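Local atomic coordinates of putative phosphoglycolate phosphatase (Lactobacillus delbrueckii, PDB entry 2HI0), a protein that probably hydrolyses the phosphate ester of 2-phosphoglycolate, as a metal-binding member of the haloacid dehalogenase (HAD) superfamily. Residues 3-8 / 182-187; 44-49 / 211-216; 130-135 / 163-168; 190-195 / 219-224; 206-211 / 225-230. All coordinates share one frame; numbering follows the deposited sequence.

Contact 1 (3-8 / 182-187)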
# COMPACT_ATOMS: atom_id res chain seq x y z
N LYS A 3 2.68 8.07 -23.12
CA LYS A 3 2.01 8.82 -22.10
C LYS A 3 2.87 8.81 -20.82
O LYS A 3 3.11 9.86 -20.23
CB LYS A 3 0.59 8.30 -21.83
CG LYS A 3 -0.22 9.27 -21.00
CD LYS A 3 -1.65 8.86 -20.81
CE LYS A 3 -2.35 10.03 -20.07
NZ LYS A 3 -3.82 9.87 -19.97
N TYR A 4 3.31 7.62 -20.40
CA TYR A 4 4.12 7.45 -19.22
C TYR A 4 5.27 6.52 -19.57
O TYR A 4 5.07 5.42 -20.12
CB TYR A 4 3.32 6.91 -18.04
CG TYR A 4 2.13 7.75 -17.65
CD1 TYR A 4 2.30 9.07 -17.21
CD2 TYR A 4 0.83 7.27 -17.79
CE1 TYR A 4 1.19 9.84 -16.84
CE2 TYR A 4 -0.26 8.06 -17.47
CZ TYR A 4 -0.07 9.34 -17.01
OH TYR A 4 -1.16 10.14 -16.67
N LYS A 5 6.49 6.95 -19.24
CA LYS A 5 7.68 6.12 -19.38
C LYS A 5 7.95 5.28 -18.11
O LYS A 5 8.75 4.35 -18.14
CB LYS A 5 8.88 7.02 -19.69
CG LYS A 5 8.75 7.74 -21.01
CD LYS A 5 9.96 8.64 -21.24
CE LYS A 5 9.80 9.59 -22.41
NZ LYS A 5 10.86 10.66 -22.26
N ALA A 6 7.30 5.61 -16.99
CA ALA A 6 7.44 4.84 -15.75
C ALA A 6 6.10 4.69 -15.07
O ALA A 6 5.34 5.64 -15.01
CB ALA A 6 8.46 5.48 -14.80
N ALA A 7 5.82 3.49 -14.54
CA ALA A 7 4.58 3.21 -13.77
C ALA A 7 5.05 2.70 -12.43
O ALA A 7 5.79 1.72 -12.36
CB ALA A 7 3.66 2.15 -14.48
N ILE A 8 4.66 3.42 -11.39
CA ILE A 8 5.08 3.19 -10.01
C ILE A 8 3.83 2.73 -9.26
O ILE A 8 2.83 3.47 -9.18
CB ILE A 8 5.64 4.47 -9.39
CG1 ILE A 8 6.76 5.05 -10.23
CG2 ILE A 8 6.16 4.18 -7.98
CD1 ILE A 8 7.17 6.48 -9.71
N ARG A 182 9.31 13.47 -13.78
CA ARG A 182 8.06 13.26 -13.03
C ARG A 182 6.77 13.41 -13.87
O ARG A 182 5.72 12.75 -13.58
CB ARG A 182 8.01 14.18 -11.82
CG ARG A 182 9.06 13.84 -10.79
CD ARG A 182 9.29 14.95 -9.75
NE ARG A 182 10.45 14.61 -8.90
CZ ARG A 182 10.34 13.91 -7.78
NH1 ARG A 182 9.16 13.48 -7.37
NH2 ARG A 182 11.42 13.60 -7.08
N ASP A 183 6.83 14.22 -14.92
CA ASP A 183 5.66 14.42 -15.78
C ASP A 183 5.41 13.21 -16.72
O ASP A 183 4.38 13.15 -17.39
CB ASP A 183 5.80 15.73 -16.58
CG ASP A 183 7.03 15.72 -17.47
OD1 ASP A 183 8.15 15.95 -16.95
OD2 ASP A 183 6.88 15.49 -18.69
N LYS A 184 6.38 12.28 -16.78
CA LYS A 184 6.27 11.04 -17.54
C LYS A 184 6.14 9.84 -16.60
O LYS A 184 6.35 8.70 -17.04
CB LYS A 184 7.48 10.85 -18.50
CG LYS A 184 7.49 11.81 -19.74
CD LYS A 184 6.38 11.44 -20.77
CE LYS A 184 6.52 12.19 -22.07
NZ LYS A 184 5.27 12.12 -22.93
N CYS A 185 5.85 10.10 -15.33
CA CYS A 185 5.58 9.04 -14.35
C CYS A 185 4.09 9.00 -13.99
O CYS A 185 3.41 10.03 -14.00
CB CYS A 185 6.37 9.28 -13.05
SG CYS A 185 8.11 9.14 -13.21
N VAL A 186 3.56 7.81 -13.68
CA VAL A 186 2.24 7.71 -13.08
C VAL A 186 2.33 6.78 -11.85
O VAL A 186 3.10 5.83 -11.82
CB VAL A 186 1.18 7.23 -14.12
CG1 VAL A 186 1.50 5.82 -14.63
CG2 VAL A 186 -0.25 7.29 -13.55
N TYR A 187 1.58 7.13 -10.82
CA TYR A 187 1.53 6.33 -9.60
C TYR A 187 0.18 5.62 -9.60
O TYR A 187 -0.84 6.22 -9.91
CB TYR A 187 1.69 7.21 -8.35
CG TYR A 187 2.01 6.39 -7.13
CD1 TYR A 187 3.32 6.03 -6.78
CD2 TYR A 187 0.98 5.84 -6.39
CE1 TYR A 187 3.57 5.18 -5.69
CE2 TYR A 187 1.23 5.02 -5.30
CZ TYR A 187 2.52 4.69 -4.96
OH TYR A 187 2.72 3.83 -3.88
O HOH W 1 2.15 12.34 -19.73
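Residues 6-8 and 185-187 pair as parallel strands, with their short axes 4.8 Å apart at closest approach and turned by 19°. They are neighbours inside the parallel sheet of the Rossmann-like HAD core. Lys184 O starts the ladder by taking two donors, Lys5 N at 2.8 Å and Ala6 N at 3.2 Å. Val186 N then gives to Ala6 O, and Ile8 N gives to Val186 O in a nearly straight bond of 2.9 Å (169° at the hydrogen). Just before the strand, the Tyr4 ring lies flat over Val186. Val186 CB sits 3.5 Å from the centroid of the Tyr4 ring, almost on its normal, in a CH-pi contact. Val186 CG1 lies between its backbone N and carbonyl carbon (chi1 63°), which brings this methyl to Tyr4 CD2 while CG2 lies near CZ. Lys3 CG rests on the opposite face of the ring, and Tyr4 OH bonds to Asp204. Ala6, Ile8, Cys185 and Tyr187 share one face of the sheet. Ala6 CB meets Cys185 SG there, and helix 169-178 packs on Ala6 and Ile8. Tyr187 OH reaches on to Val132 O and Lys165. Ile8 CG2 touches Tyr187 CD1 at 3.6 Å, the two side chains crossing at about a right angle. Ile8 O stands 3.5 Å above the Tyr187 ring plane, displaced toward the rim.

Contact 2 (44-49 / 211-216)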
# COMPACT_ATOMS: atom_id res chain seq x y z
N ILE A 44 -9.10 -5.10 8.39
CA ILE A 44 -7.72 -4.86 7.96
C ILE A 44 -7.64 -3.84 6.82
O ILE A 44 -6.69 -3.06 6.75
CB ILE A 44 -6.99 -6.22 7.58
CG1 ILE A 44 -6.20 -6.73 8.79
CG2 ILE A 44 -6.13 -6.10 6.35
CD1 ILE A 44 -7.05 -7.12 9.99
N LYS A 45 -8.62 -3.85 5.92
CA LYS A 45 -8.68 -2.86 4.83
C LYS A 45 -8.85 -1.43 5.32
O LYS A 45 -8.48 -0.47 4.62
CB LYS A 45 -9.78 -3.24 3.85
CG LYS A 45 -9.53 -4.54 3.12
CD LYS A 45 -10.68 -4.92 2.23
CE LYS A 45 -10.30 -6.08 1.33
NZ LYS A 45 -11.50 -6.66 0.63
N ASN A 46 -9.36 -1.29 6.54
CA ASN A 46 -9.46 0.01 7.23
C ASN A 46 -8.21 0.35 8.05
O ASN A 46 -7.98 1.51 8.43
CB ASN A 46 -10.67 0.06 8.16
CG ASN A 46 -11.96 0.22 7.43
OD1 ASN A 46 -12.45 1.35 7.23
ND2 ASN A 46 -12.53 -0.90 7.01
N PHE A 47 -7.40 -0.64 8.38
CA PHE A 47 -6.21 -0.36 9.19
C PHE A 47 -4.97 -0.01 8.40
O PHE A 47 -4.23 0.87 8.76
CB PHE A 47 -5.88 -1.51 10.12
CG PHE A 47 -7.01 -1.95 11.05
CD1 PHE A 47 -8.02 -1.09 11.45
CD2 PHE A 47 -6.99 -3.26 11.55
CE1 PHE A 47 -9.03 -1.54 12.28
CE2 PHE A 47 -7.96 -3.70 12.38
CZ PHE A 47 -8.98 -2.82 12.76
N PHE A 48 -4.75 -0.73 7.31
CA PHE A 48 -3.50 -0.57 6.55
C PHE A 48 -3.61 0.56 5.49
O PHE A 48 -4.70 1.05 5.23
CB PHE A 48 -3.10 -1.94 6.01
CG PHE A 48 -2.56 -2.85 7.08
CD1 PHE A 48 -1.22 -2.80 7.42
CD2 PHE A 48 -3.37 -3.70 7.81
CE1 PHE A 48 -0.72 -3.58 8.42
CE2 PHE A 48 -2.86 -4.48 8.82
CZ PHE A 48 -1.54 -4.41 9.12
N GLY A 49 -2.46 1.01 4.95
CA GLY A 49 -2.36 2.10 3.96
C GLY A 49 -1.32 3.15 4.35
O GLY A 49 -0.64 3.76 3.50
N GLY A 211 -8.86 -2.84 -4.35
CA GLY A 211 -8.08 -2.80 -3.15
C GLY A 211 -8.84 -2.45 -1.88
O GLY A 211 -10.00 -2.89 -1.73
N PHE A 212 -8.21 -1.69 -0.99
CA PHE A 212 -8.70 -1.54 0.36
C PHE A 212 -9.74 -0.43 0.55
O PHE A 212 -10.39 -0.39 1.61
CB PHE A 212 -7.56 -1.33 1.34
CG PHE A 212 -6.64 -2.51 1.51
CD1 PHE A 212 -6.70 -3.64 0.72
CD2 PHE A 212 -5.66 -2.46 2.50
CE1 PHE A 212 -5.82 -4.69 0.89
CE2 PHE A 212 -4.79 -3.50 2.69
CZ PHE A 212 -4.85 -4.62 1.91
N ARG A 213 -9.90 0.49 -0.43
CA ARG A 213 -10.91 1.56 -0.34
C ARG A 213 -11.96 1.40 -1.42
O ARG A 213 -11.69 0.91 -2.55
CB ARG A 213 -10.25 2.93 -0.47
CG ARG A 213 -9.19 3.30 0.56
CD ARG A 213 -9.71 3.25 1.98
NE ARG A 213 -8.91 4.00 2.95
CZ ARG A 213 -9.14 4.01 4.27
NH1 ARG A 213 -10.10 3.25 4.81
NH2 ARG A 213 -8.39 4.79 5.06
N SER A 214 -13.15 1.86 -1.11
CA SER A 214 -14.30 1.83 -1.98
C SER A 214 -14.24 2.96 -3.03
O SER A 214 -13.52 3.96 -2.87
CB SER A 214 -15.58 2.01 -1.17
OG SER A 214 -15.77 3.37 -0.79
N VAL A 215 -15.03 2.81 -4.08
CA VAL A 215 -15.10 3.83 -5.11
C VAL A 215 -15.64 5.15 -4.55
O VAL A 215 -15.05 6.20 -4.81
CB VAL A 215 -15.88 3.31 -6.35
CG1 VAL A 215 -16.23 4.47 -7.31
CG2 VAL A 215 -15.04 2.24 -7.04
N PRO A 216 -16.76 5.12 -3.79
CA PRO A 216 -17.19 6.41 -3.22
C PRO A 216 -16.15 7.08 -2.31
O PRO A 216 -16.02 8.31 -2.31
CB PRO A 216 -18.43 6.04 -2.41
CG PRO A 216 -18.87 4.74 -2.94
CD PRO A 216 -17.69 4.03 -3.46
O HOH W 2 -8.84 4.03 7.77
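Ile44 meets Phe212 through its carbonyl O, 4.4 Å from ring atom CD2. Lys45 comes next and lies across the ring. Its CG is 4.2 Å from the Phe212 centroid, over one face and 26° off the normal, a CH-pi contact. The chain is extended beyond CG and carries NZ away from the ring to a salt bridge with Glu42. Lys45 O touches Phe212 CB at 3.5 Å. Asn46 ND2 bonds to Glu42 O, while OD1 stays 3.9 Å from Arg213 NH1, at the edge of the guanidinium; the two planes are 80° apart. Water 2 bridges the two residues through the Asn46 backbone: it donates to Asn46 O at 2.7 Å and accepts from Arg213 NH2 at 2.9 Å. Arg213 NE is held by Glu192. Phe48, just past the helix, sets its CB at the edge of the Phe212 ring, 4.0 Å from CE2. An alanine in place of Phe212 would probably leave Lys45 CG without its ring face and open a gap beside Phe48 CB. The segment 44-49 ends helix 41-47, which is consistent with the helical cap of HAD enzymes, and it packs beside helices 19-32 and 52-63. Phe212 and Arg213 lie in the core loop between strand 204-208 and helix 215-220, so the contact probably joins cap to core beside the sodium site.

Contact 3 (130-135 / 163-168); sequences AVVSNK and RRKPAP
The Asn134 amide pairs with both backbone polar atoms of Lys165. Asn134 OD1 accepts from Lys165 N at 2.9 Å, in the carbonyl plane and on a lone pair. Asn134 ND2 gives to Lys165 O at 3.0 Å, with 164° at the hydrogen; here the donor is tilted from the carbonyl plane. A chi2 of -15° nearly eclipses OD1 with CA and puts ND2 on the far side from CA, within reach of both Lys165 O and Gly49 O. Lys165 O has a second donor, Arg164 NH1 at 2.9 Å, which uses an in-plane lone pair. The Arg164 guanidinium stands almost perpendicular to the Asn134 amide. Lys165 runs alongside Asn134 OD1 and bends at chi3 (62°), with CD 4.3 Å from Val132 CG1. Its NZ gives to water 3 at 2.7 Å, and this water also accepts from Asn134 N at 2.8 Å. Ser133 OG takes Lys135 N at 3.0 Å, an ST turn. The peptide between Lys165 and Pro166 is cis. Ser133 and Lys165 fit the serine and lysine motifs of HAD enzymes. Beyond the two segments, Lys165 NZ makes salt bridges to Asp194 and Asp10. The amide thus holds the lysine backbone, while water 3 and these two outside acids place its ammonium close to the sodium.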
# COMPACT_ATOMS: atom_id res chain seq x y z
N ALA A 130 8.06 0.03 -11.23
CA ALA A 130 8.55 0.13 -9.83
C ALA A 130 7.43 -0.14 -8.84
O ALA A 130 6.25 -0.04 -9.17
CB ALA A 130 9.19 1.50 -9.58
N VAL A 131 7.84 -0.52 -7.63
CA VAL A 131 6.97 -0.67 -6.46
C VAL A 131 7.49 0.26 -5.37
O VAL A 131 8.68 0.26 -5.07
CB VAL A 131 6.97 -2.09 -5.90
CG1 VAL A 131 6.07 -2.18 -4.59
CG2 VAL A 131 6.55 -3.07 -6.95
N VAL A 132 6.60 1.08 -4.85
CA VAL A 132 6.89 1.94 -3.69
C VAL A 132 5.69 1.78 -2.76
O VAL A 132 4.56 2.15 -3.09
CB VAL A 132 7.15 3.39 -4.09
CG1 VAL A 132 7.34 4.27 -2.83
CG2 VAL A 132 8.36 3.48 -5.01
N SER A 133 5.94 1.22 -1.59
CA SER A 133 4.88 0.71 -0.68
C SER A 133 5.19 1.09 0.79
O SER A 133 6.36 1.12 1.20
CB SER A 133 4.84 -0.80 -0.83
OG SER A 133 4.03 -1.45 0.12
N ASN A 134 4.14 1.28 1.58
CA ASN A 134 4.27 1.47 3.04
C ASN A 134 4.35 0.16 3.80
O ASN A 134 4.56 0.18 5.01
CB ASN A 134 3.09 2.31 3.64
CG ASN A 134 3.34 3.83 3.53
OD1 ASN A 134 4.47 4.26 3.27
ND2 ASN A 134 2.28 4.62 3.71
N LYS A 135 4.32 -0.97 3.08
CA LYS A 135 4.63 -2.28 3.68
C LYS A 135 6.10 -2.29 4.11
O LYS A 135 6.95 -1.75 3.40
CB LYS A 135 4.36 -3.40 2.69
CG LYS A 135 4.68 -4.79 3.23
CD LYS A 135 4.39 -5.90 2.18
CE LYS A 135 2.95 -5.94 1.68
NZ LYS A 135 1.94 -6.11 2.77
N ARG A 163 10.99 8.75 5.75
CA ARG A 163 9.54 9.01 5.83
C ARG A 163 8.68 8.10 4.93
O ARG A 163 9.01 7.83 3.76
CB ARG A 163 9.19 10.48 5.55
CG ARG A 163 9.82 11.44 6.51
CD ARG A 163 9.35 12.83 6.30
NE ARG A 163 9.73 13.39 4.99
CZ ARG A 163 9.46 14.64 4.61
NH1 ARG A 163 8.77 15.44 5.42
NH2 ARG A 163 9.81 15.08 3.42
N ARG A 164 7.55 7.65 5.50
CA ARG A 164 6.59 6.87 4.79
C ARG A 164 5.81 7.72 3.81
O ARG A 164 5.82 8.94 3.89
CB ARG A 164 5.67 6.18 5.79
CG ARG A 164 4.81 7.20 6.58
CD ARG A 164 3.70 6.46 7.33
NE ARG A 164 2.93 7.35 8.21
CZ ARG A 164 1.87 8.06 7.85
NH1 ARG A 164 1.42 8.08 6.60
NH2 ARG A 164 1.25 8.78 8.77
N LYS A 165 5.12 7.06 2.91
CA LYS A 165 4.14 7.72 2.03
C LYS A 165 3.08 8.28 3.01
O LYS A 165 2.71 7.61 4.01
CB LYS A 165 3.48 6.72 1.06
CG LYS A 165 4.36 6.05 -0.01
CD LYS A 165 3.78 4.68 -0.43
CE LYS A 165 2.41 4.85 -1.05
NZ LYS A 165 1.73 3.54 -1.31
N PRO A 166 2.51 9.44 2.70
CA PRO A 166 2.61 10.22 1.46
C PRO A 166 3.70 11.27 1.38
O PRO A 166 3.65 12.05 0.42
CB PRO A 166 1.22 10.86 1.37
CG PRO A 166 0.85 11.16 2.79
CD PRO A 166 1.48 10.03 3.61
N ALA A 167 4.72 11.24 2.27
CA ALA A 167 5.90 12.08 2.05
C ALA A 167 6.50 11.68 0.72
O ALA A 167 6.37 10.50 0.32
CB ALA A 167 6.95 11.92 3.16
N PRO A 168 7.15 12.63 0.02
CA PRO A 168 7.68 12.26 -1.30
C PRO A 168 8.97 11.43 -1.29
O PRO A 168 9.41 10.99 -2.37
CB PRO A 168 7.97 13.61 -1.95
CG PRO A 168 8.16 14.53 -0.83
CD PRO A 168 7.28 14.06 0.29
O HOH W 3 1.54 1.65 0.64

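Contact 4 (190-195 / 219-224); sequences DSEIDI and QKHGAT. With NA (sodium ion), chain C.
Asp194 OD2 is held by two donors, Ser191 N at 3.1 Å and water 4 at 2.8 Å. Ser191 and Asp194 form a capping box at the start of helix 192-200, in a loop that matches the acidic motif of the HAD active site. Ser191 OG takes Ile193 N in a weak bond. Water 4 also binds the sodium ion, as does Asp190 OD1 at 2.3 Å; Asp10 OD2 and Asp12 O complete the ligands found. Asp194 OD1 faces Lys165. An alanine instead of Asp194 would probably leave Ser191 N and water 4 without their acceptor and Lys165 without one of its acids. Away from the metal, the helix packs on the turn that ends helix 215-220. Glu192 CB lies against the His221 ring, 3.8 Å from CD2. Glu192 CG sits between its backbone N and carbonyl carbon (chi1 76°), and a further bend at chi2 takes the carboxylate to Arg213 rather than to the histidine. His221 ND1 bonds to Phe217 O. Gly222 has a positive phi and closes helix 215-220 as a Schellman motif, with Ala223 N bonded to Leu218 O and Gly222 N to Gln219 O. Ile195 fits against this turn. Its CG2 touches His221 O at 3.5 Å, and its CD1 reaches Ala223 N at 3.6 Å and Ala223 CB at 3.7 Å.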
# COMPACT_ATOMS: atom_id res chain seq x y z
N ASP A 190 -4.54 2.01 -4.47
CA ASP A 190 -5.92 1.76 -4.09
C ASP A 190 -6.46 2.65 -2.95
O ASP A 190 -7.57 2.43 -2.49
CB ASP A 190 -6.05 0.29 -3.65
CG ASP A 190 -5.23 -0.01 -2.38
OD1 ASP A 190 -4.12 0.56 -2.25
OD2 ASP A 190 -5.67 -0.78 -1.50
N SER A 191 -5.68 3.63 -2.51
CA SER A 191 -6.07 4.41 -1.35
C SER A 191 -5.85 5.91 -1.51
O SER A 191 -5.21 6.40 -2.47
CB SER A 191 -5.33 3.90 -0.12
OG SER A 191 -4.04 4.48 -0.02
N GLU A 192 -6.35 6.64 -0.51
CA GLU A 192 -6.11 8.09 -0.39
C GLU A 192 -4.64 8.44 -0.21
O GLU A 192 -4.20 9.51 -0.62
CB GLU A 192 -6.96 8.69 0.75
CG GLU A 192 -6.48 8.43 2.18
CD GLU A 192 -6.73 7.04 2.79
OE1 GLU A 192 -7.04 6.08 2.06
OE2 GLU A 192 -6.60 6.95 4.05
N ILE A 193 -3.87 7.55 0.42
CA ILE A 193 -2.43 7.76 0.62
C ILE A 193 -1.73 7.78 -0.74
O ILE A 193 -0.78 8.55 -0.92
CB ILE A 193 -1.81 6.70 1.56
CG1 ILE A 193 -2.53 6.72 2.91
CG2 ILE A 193 -0.26 6.82 1.67
CD1 ILE A 193 -2.54 8.07 3.53
N ASP A 194 -2.19 6.94 -1.68
CA ASP A 194 -1.65 6.91 -3.04
C ASP A 194 -1.99 8.18 -3.84
O ASP A 194 -1.12 8.77 -4.48
CB ASP A 194 -2.11 5.63 -3.75
CG ASP A 194 -1.73 4.39 -2.96
OD1 ASP A 194 -0.60 4.36 -2.43
OD2 ASP A 194 -2.61 3.55 -2.73
N ILE A 195 -3.24 8.62 -3.71
CA ILE A 195 -3.66 9.91 -4.25
C ILE A 195 -2.72 11.04 -3.78
O ILE A 195 -2.22 11.84 -4.57
CB ILE A 195 -5.14 10.22 -3.92
CG1 ILE A 195 -6.07 9.18 -4.56
CG2 ILE A 195 -5.54 11.62 -4.40
CD1 ILE A 195 -7.48 9.15 -4.10
N GLN A 219 -13.39 8.58 -4.69
CA GLN A 219 -13.92 9.79 -5.29
C GLN A 219 -13.93 10.96 -4.31
O GLN A 219 -13.54 12.07 -4.66
CB GLN A 219 -15.30 9.54 -5.86
CG GLN A 219 -15.26 8.60 -7.05
CD GLN A 219 -16.63 8.31 -7.63
OE1 GLN A 219 -17.55 7.95 -6.91
NE2 GLN A 219 -16.74 8.41 -8.94
N LYS A 220 -14.38 10.72 -3.08
CA LYS A 220 -14.39 11.73 -2.03
C LYS A 220 -13.00 12.27 -1.77
O LYS A 220 -12.83 13.44 -1.44
CB LYS A 220 -14.96 11.09 -0.75
CG LYS A 220 -15.03 12.01 0.45
CD LYS A 220 -15.76 11.33 1.61
CE LYS A 220 -15.07 10.02 2.04
N HIS A 221 -11.99 11.40 -1.89
CA HIS A 221 -10.60 11.73 -1.57
C HIS A 221 -9.75 12.18 -2.74
O HIS A 221 -8.54 12.25 -2.64
CB HIS A 221 -9.99 10.54 -0.82
CG HIS A 221 -10.35 10.55 0.63
ND1 HIS A 221 -11.52 10.00 1.11
CD2 HIS A 221 -9.75 11.15 1.68
CE1 HIS A 221 -11.59 10.20 2.41
NE2 HIS A 221 -10.53 10.90 2.78
N GLY A 222 -10.38 12.48 -3.85
CA GLY A 222 -9.69 13.10 -4.99
C GLY A 222 -9.18 12.27 -6.15
O GLY A 222 -8.38 12.76 -6.95
N ALA A 223 -9.61 11.02 -6.26
CA ALA A 223 -9.22 10.18 -7.37
C ALA A 223 -9.89 10.72 -8.60
O ALA A 223 -11.05 11.17 -8.53
CB ALA A 223 -9.65 8.77 -7.12
N THR A 224 -9.19 10.72 -9.73
CA THR A 224 -9.79 11.20 -10.97
C THR A 224 -9.93 10.15 -12.06
O THR A 224 -10.83 10.27 -12.88
CB THR A 224 -9.03 12.41 -11.55
OG1 THR A 224 -7.66 12.05 -11.81
CG2 THR A 224 -9.09 13.58 -10.59
NA NA C . -2.40 -0.02 -0.78
O HOH W 4 -2.51 2.59 -0.12

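Contact 5 (206-211 / 225-230). With EDO (1,2-ethanediol), chain I.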
# COMPACT_ATOMS: atom_id res chain seq x y z
N ILE A 206 -3.41 6.97 -10.98
CA ILE A 206 -4.51 6.12 -11.37
C ILE A 206 -4.89 5.32 -10.12
O ILE A 206 -3.99 4.81 -9.39
CB ILE A 206 -4.07 5.15 -12.52
CG1 ILE A 206 -3.68 5.92 -13.76
CG2 ILE A 206 -5.16 4.10 -12.78
CD1 ILE A 206 -2.89 5.04 -14.78
N ALA A 207 -6.20 5.29 -9.85
CA ALA A 207 -6.73 4.54 -8.71
C ALA A 207 -7.38 3.23 -9.18
O ALA A 207 -8.00 3.19 -10.23
CB ALA A 207 -7.78 5.41 -7.90
N VAL A 208 -7.21 2.16 -8.42
CA VAL A 208 -7.79 0.85 -8.73
C VAL A 208 -8.90 0.59 -7.70
O VAL A 208 -8.81 1.03 -6.56
CB VAL A 208 -6.70 -0.27 -8.76
CG1 VAL A 208 -5.57 0.18 -9.70
CG2 VAL A 208 -6.16 -0.66 -7.35
N ASN A 209 -9.94 -0.14 -8.11
CA ASN A 209 -11.10 -0.37 -7.23
C ASN A 209 -11.08 -1.75 -6.54
O ASN A 209 -12.04 -2.14 -5.86
CB ASN A 209 -12.42 -0.16 -8.00
CG ASN A 209 -12.86 -1.42 -8.74
OD1 ASN A 209 -12.06 -2.22 -9.17
ND2 ASN A 209 -14.17 -1.60 -8.86
N TRP A 210 -10.02 -2.52 -6.76
CA TRP A 210 -9.98 -3.89 -6.24
C TRP A 210 -9.17 -3.99 -4.95
O TRP A 210 -8.90 -5.12 -4.48
CB TRP A 210 -9.47 -4.88 -7.30
CG TRP A 210 -8.14 -4.58 -7.87
CD1 TRP A 210 -6.94 -4.89 -7.34
CD2 TRP A 210 -7.89 -3.94 -9.13
NE1 TRP A 210 -5.93 -4.46 -8.16
CE2 TRP A 210 -6.49 -3.89 -9.28
CE3 TRP A 210 -8.71 -3.36 -10.12
CZ2 TRP A 210 -5.90 -3.32 -10.41
CZ3 TRP A 210 -8.15 -2.85 -11.20
CH2 TRP A 210 -6.74 -2.80 -11.35
N GLY A 211 -8.86 -2.84 -4.35
CA GLY A 211 -8.08 -2.80 -3.15
C GLY A 211 -8.84 -2.45 -1.88
O GLY A 211 -10.00 -2.89 -1.73
N VAL A 225 -9.01 9.20 -12.13
CA VAL A 225 -9.10 8.03 -13.01
C VAL A 225 -9.18 6.79 -12.10
O VAL A 225 -8.30 6.55 -11.30
CB VAL A 225 -7.90 7.90 -13.94
CG1 VAL A 225 -8.01 6.62 -14.73
CG2 VAL A 225 -7.83 9.12 -14.89
N ILE A 226 -10.29 6.06 -12.21
CA ILE A 226 -10.48 4.86 -11.40
C ILE A 226 -10.76 3.71 -12.35
O ILE A 226 -11.67 3.82 -13.18
CB ILE A 226 -11.61 4.98 -10.33
CG1 ILE A 226 -11.37 6.17 -9.39
CG2 ILE A 226 -11.71 3.70 -9.48
CD1 ILE A 226 -12.59 6.48 -8.48
N VAL A 227 -9.99 2.64 -12.26
CA VAL A 227 -10.13 1.51 -13.18
C VAL A 227 -10.56 0.29 -12.38
O VAL A 227 -10.25 0.18 -11.18
CB VAL A 227 -8.80 1.28 -13.96
CG1 VAL A 227 -8.42 2.49 -14.83
CG2 VAL A 227 -7.64 0.94 -13.01
N ASP A 228 -11.22 -0.67 -13.04
CA ASP A 228 -11.65 -1.89 -12.32
C ASP A 228 -11.19 -3.22 -12.93
O ASP A 228 -11.56 -4.28 -12.44
CB ASP A 228 -13.17 -1.88 -12.09
CG ASP A 228 -13.96 -1.92 -13.36
OD1 ASP A 228 -13.38 -2.03 -14.46
OD2 ASP A 228 -15.21 -1.83 -13.22
N THR A 229 -10.38 -3.18 -13.97
CA THR A 229 -9.66 -4.38 -14.39
C THR A 229 -8.22 -4.07 -14.70
O THR A 229 -7.90 -2.92 -15.01
CB THR A 229 -10.29 -5.03 -15.64
OG1 THR A 229 -10.05 -4.20 -16.76
CG2 THR A 229 -11.79 -5.19 -15.47
N ALA A 230 -7.37 -5.10 -14.68
CA ALA A 230 -5.94 -4.98 -15.09
C ALA A 230 -5.82 -4.50 -16.57
O ALA A 230 -4.92 -3.71 -16.88
CB ALA A 230 -5.19 -6.31 -14.84
C1 EDO I . -7.59 -7.09 -10.77
O1 EDO I . -7.80 -8.49 -10.56
C2 EDO I . -8.74 -6.68 -11.66
O2 EDO I . -8.34 -7.07 -12.98
O HOH W 5 -12.73 -4.75 -9.65
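Ala207 N gives to Val225 O at 2.8 Å, and Val227 N gives to Ala207 O at 2.9 Å. Asn209 N to Val227 O, at 3.1 Å, is bent at the hydrogen (138°). These three make a short parallel ladder. Past it, water 5 donates to Asn209 OD1 at 2.7 Å and to Asp228 O. Val227 CG2 packs on Ile206 CG2 and Val208 CG1, 4.0 Å from each. Trp210 CG lies between its backbone N and carbonyl carbon (chi1 56°), which lays one ring face on Val208 CB and turns the ring edge to the Asp228 backbone, with CZ3 3.5 Å from Asp228 C. C1 of an ethanediol, probably from the crystallisation liquor, lies over the other face. Ala230 N bonds to its O2, and Trp210 NE1 to Thr14 O. Strand 226-227 ends this side of the sheet. Helix 215-220 links it to strand 204-208 as a beta-alpha-beta crossover and packs on Ile226, while helix 230-238 packs on Ile206 and Val227.

Contacts 1, 3 and 5 all reach the six-stranded parallel sheet. Contact 1 pairs central strands 6-9 and 185-189. Contact 3 is attached to strand 128-133 on one side, and contact 5 joins strands 204-208 and 226-227 on the other. Contact 3 is nested within the loop that contact 1 closes; contacts 4 and 5 come later and cross each other. Contact 2 crosses contact 1 along the chain, their centres about 24 Å apart. Contacts 2 and 4 are about 11 Å apart between centres and share helix 215-220. Contacts 2, 3 and 4 gather round the sodium site, so distant parts of the sequence build one probable active site.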